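Single-strand binding protein (Thermotoga maritima, PDB 1Z9F) probably binds single-stranded DNA, as other members of the bacterial single-strand binding protein family do, and forms a homotetramer. Local coordinates at residues Lys18-Gly23 / Leu86-Gly91. Sequence-based numbering, arbitrary orientation.
Sequences KIILIG and LVLVEG
With CG2 of Ile22 set anti to the backbone N and CG1 set beside it (chi1 -67°), the two branches of this side chain reach different partners on the neighbouring strand: CG2 meets Leu86 CD1 at 3.7 Å, while CG1 lies 3.9 Å from Leu88 CD1. Leu86 and Leu88 each approach at a slant. Cutting this isoleucine back to alanine is likely to open a gap where its branches now lie against the two leucines, taking away the apolar contacts they make with it. Farther along the same face, Ile20 and Glu90 run side by side, CG1 of the isoleucine 4.0 Å from CG of the glutamate. Next to them Lys18, bent at chi2 (46°), swings its amino group across to the carboxylate; the NZ to Glu90 OE2 separation of 2.3 Å is too short to be taken literally, and Lys18 has a second conformer, but a salt bridge is indicated. OE2 also receives a weak hydrogen bond from Asn114. These pairings illustrate how strands distant in sequence can adjoin in an OB fold, the barrel of the SSB family: strand 16-33 runs antiparallel to strand 86-96, joining the first and last members of the sheet order. Three hydrogen-bonded pairs, Ile19 with Gly91, Leu21 with Val89 and Gly23 with Val87, give six backbone bonds, among them Val89 N to Leu21 O at 2.7 Å. Between them the CA atoms of the non-hydrogen-bonded pairs come closer together, and CA-H...O contacts are added, such as Ile20 CA to Val89 O at 3.2 Å. The reverse face, with Ile19, Leu21, Val87 and Val89, is buried against strands 39-48 and 108-118. The other edge of residues 18-22 pairs antiparallel with a strand of the second subunit, where Phe16 of that chain packs on Ile20 and Ile22.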
ATOM      1  N   LYS A  18       0.177  -6.682   3.233  1.00 77.42           N
ATOM      2  CA  LYS A  18       1.602  -6.674   3.122  1.00 77.48           C
ATOM      3  C   LYS A  18       2.026  -5.723   2.054  1.00 78.25           C
ATOM      4  O   LYS A  18       1.544  -5.807   0.909  1.00 77.90           O
ATOM      5  CB  LYS A  18       2.025  -8.075   2.738  1.00 78.60           C
ATOM      6  CG  LYS A  18       3.478  -8.360   2.795  1.00 79.79           C
ATOM      7  CD  LYS A  18       4.003  -7.873   3.989  1.00 82.62           C
ATOM      8  CE  LYS A  18       5.263  -8.480   4.410  0.65 85.40           C
ATOM      9  NZ  LYS A  18       5.545  -7.939   5.805  0.65 84.16           N
ATOM     10  N   ILE A  19       2.943  -4.824   2.397  1.00 78.33           N
ATOM     11  CA  ILE A  19       3.506  -3.953   1.373  1.00 78.13           C
ATOM     12  C   ILE A  19       5.046  -4.015   1.403  1.00 77.94           C
ATOM     13  O   ILE A  19       5.642  -4.021   2.441  1.00 77.56           O
ATOM     14  CB  ILE A  19       2.930  -2.491   1.422  1.00 78.59           C
ATOM     15  CG1 ILE A  19       3.358  -1.733   0.156  1.00 79.19           C
ATOM     16  CG2 ILE A  19       3.366  -1.738   2.665  1.00 76.60           C
ATOM     17  CD1 ILE A  19       2.634  -0.498  -0.071  1.00 78.03           C
ATOM     18  N   ILE A  20       5.648  -4.110   0.220  1.00 78.43           N
ATOM     19  CA  ILE A  20       7.084  -4.121   0.041  1.00 78.28           C
ATOM     20  C   ILE A  20       7.415  -3.078  -1.004  1.00 78.56           C
ATOM     21  O   ILE A  20       6.931  -3.145  -2.133  1.00 78.63           O
ATOM     22  CB  ILE A  20       7.588  -5.470  -0.440  1.00 77.86           C
ATOM     23  CG1 ILE A  20       7.132  -6.552   0.531  1.00 78.93           C
ATOM     24  CG2 ILE A  20       9.096  -5.427  -0.636  1.00 76.84           C
ATOM     25  CD1 ILE A  20       7.349  -7.945   0.043  1.00 81.29           C
ATOM     26  N   LEU A  21       8.247  -2.124  -0.601  1.00 79.14           N
ATOM     27  CA  LEU A  21       8.602  -0.966  -1.425  1.00 79.13           C
ATOM     28  C   LEU A  21      10.102  -0.892  -1.419  1.00 79.55           C
ATOM     29  O   LEU A  21      10.717  -1.262  -0.428  1.00 80.33           O
ATOM     30  CB  LEU A  21       8.040   0.325  -0.816  1.00 79.08           C
ATOM     31  CG  LEU A  21       6.523   0.330  -0.602  1.00 78.06           C
ATOM     32  CD1 LEU A  21       6.101   1.439   0.272  1.00 78.13           C
ATOM     33  CD2 LEU A  21       5.790   0.364  -1.929  1.00 77.12           C
ATOM     34  N   ILE A  22      10.685  -0.494  -2.545  1.00 79.30           N
ATOM     35  CA  ILE A  22      12.092  -0.098  -2.613  1.00 78.90           C
ATOM     36  C   ILE A  22      12.148   1.308  -3.223  1.00 79.12           C
ATOM     37  O   ILE A  22      11.733   1.507  -4.368  1.00 78.40           O
ATOM     38  CB  ILE A  22      12.940  -1.051  -3.449  1.00 78.70           C
ATOM     39  CG1 ILE A  22      13.040  -2.408  -2.766  1.00 78.61           C
ATOM     40  CG2 ILE A  22      14.333  -0.491  -3.626  1.00 78.41           C
ATOM     41  CD1 ILE A  22      13.749  -3.451  -3.587  1.00 78.35           C
ATOM     42  N   GLY A  23      12.636   2.273  -2.440  1.00 79.05           N
ATOM     43  CA  GLY A  23      12.728   3.647  -2.888  1.00 79.32           C
ATOM     44  C   GLY A  23      13.789   4.437  -2.158  1.00 79.64           C
ATOM     45  O   GLY A  23      14.385   3.957  -1.199  1.00 79.79           O
ATOM     46  N   LEU A  86      18.808   4.611  -0.592  1.00 81.73           N
ATOM     47  CA  LEU A  86      17.825   3.665  -1.158  1.00 81.63           C
ATOM     48  C   LEU A  86      17.517   2.544  -0.180  1.00 81.55           C
ATOM     49  O   LEU A  86      18.405   1.775   0.188  1.00 81.62           O
ATOM     50  CB  LEU A  86      18.370   3.041  -2.449  1.00 81.62           C
ATOM     51  CG  LEU A  86      17.514   1.996  -3.186  1.00 81.64           C
ATOM     52  CD1 LEU A  86      16.297   2.625  -3.823  1.00 81.43           C
ATOM     53  CD2 LEU A  86      18.333   1.286  -4.245  1.00 81.46           C
ATOM     54  N   VAL A  87      16.255   2.428   0.221  1.00 81.49           N
ATOM     55  CA  VAL A  87      15.867   1.416   1.204  1.00 81.25           C
ATOM     56  C   VAL A  87      14.765   0.463   0.715  1.00 81.07           C
ATOM     57  O   VAL A  87      13.941   0.806  -0.138  1.00 81.12           O
ATOM     58  CB  VAL A  87      15.460   2.053   2.552  1.00 81.36           C
ATOM     59  CG1 VAL A  87      16.663   2.744   3.188  1.00 81.77           C
ATOM     60  CG2 VAL A  87      14.298   3.037   2.396  1.00 81.48           C
ATOM     61  N   LEU A  88      14.802  -0.755   1.243  1.00 80.37           N
ATOM     62  CA  LEU A  88      13.694  -1.669   1.142  1.00 79.62           C
ATOM     63  C   LEU A  88      12.847  -1.407   2.353  1.00 79.50           C
ATOM     64  O   LEU A  88      13.370  -1.260   3.452  1.00 79.82           O
ATOM     65  CB  LEU A  88      14.164  -3.124   1.160  1.00 79.62           C
ATOM     66  CG  LEU A  88      12.993  -4.102   0.994  1.00 79.43           C
ATOM     67  CD1 LEU A  88      13.377  -5.162   0.028  1.00 80.01           C
ATOM     68  CD2 LEU A  88      12.463  -4.708   2.311  1.00 78.46           C
ATOM     69  N   VAL A  89      11.542  -1.325   2.161  1.00 79.21           N
ATOM     70  CA  VAL A  89      10.624  -1.251   3.271  1.00 79.18           C
ATOM     71  C   VAL A  89       9.592  -2.358   3.166  1.00 78.52           C
ATOM     72  O   VAL A  89       8.920  -2.503   2.163  1.00 78.11           O
ATOM     73  CB  VAL A  89       9.945   0.134   3.350  1.00 79.68           C
ATOM     74  CG1 VAL A  89       8.766   0.113   4.310  1.00 80.60           C
ATOM     75  CG2 VAL A  89      10.973   1.198   3.781  1.00 79.85           C
ATOM     76  N   GLU A  90       9.475  -3.123   4.234  1.00 78.34           N
ATOM     77  CA  GLU A  90       8.451  -4.114   4.355  1.00 78.58           C
ATOM     78  C   GLU A  90       7.524  -3.745   5.500  1.00 78.98           C
ATOM     79  O   GLU A  90       7.961  -3.440   6.598  1.00 78.50           O
ATOM     80  CB  GLU A  90       9.076  -5.460   4.643  1.00 79.25           C
ATOM     81  CG  GLU A  90       8.101  -6.539   4.443  1.00 80.69           C
ATOM     82  CD  GLU A  90       8.574  -7.793   4.936  1.00 83.60           C
ATOM     83  OE1 GLU A  90       9.782  -8.036   4.809  1.00 90.25           O
ATOM     84  OE2 GLU A  90       7.752  -8.573   5.442  1.00 87.79           O
ATOM     85  N   GLY A  91       6.228  -3.771   5.258  1.00 79.56           N
ATOM     86  CA  GLY A  91       5.325  -3.581   6.353  1.00 79.40           C
ATOM     87  C   GLY A  91       3.883  -3.664   5.958  1.00 79.71           C
ATOM     88  O   GLY A  91       3.517  -4.458   5.097  1.00 78.37           O
TER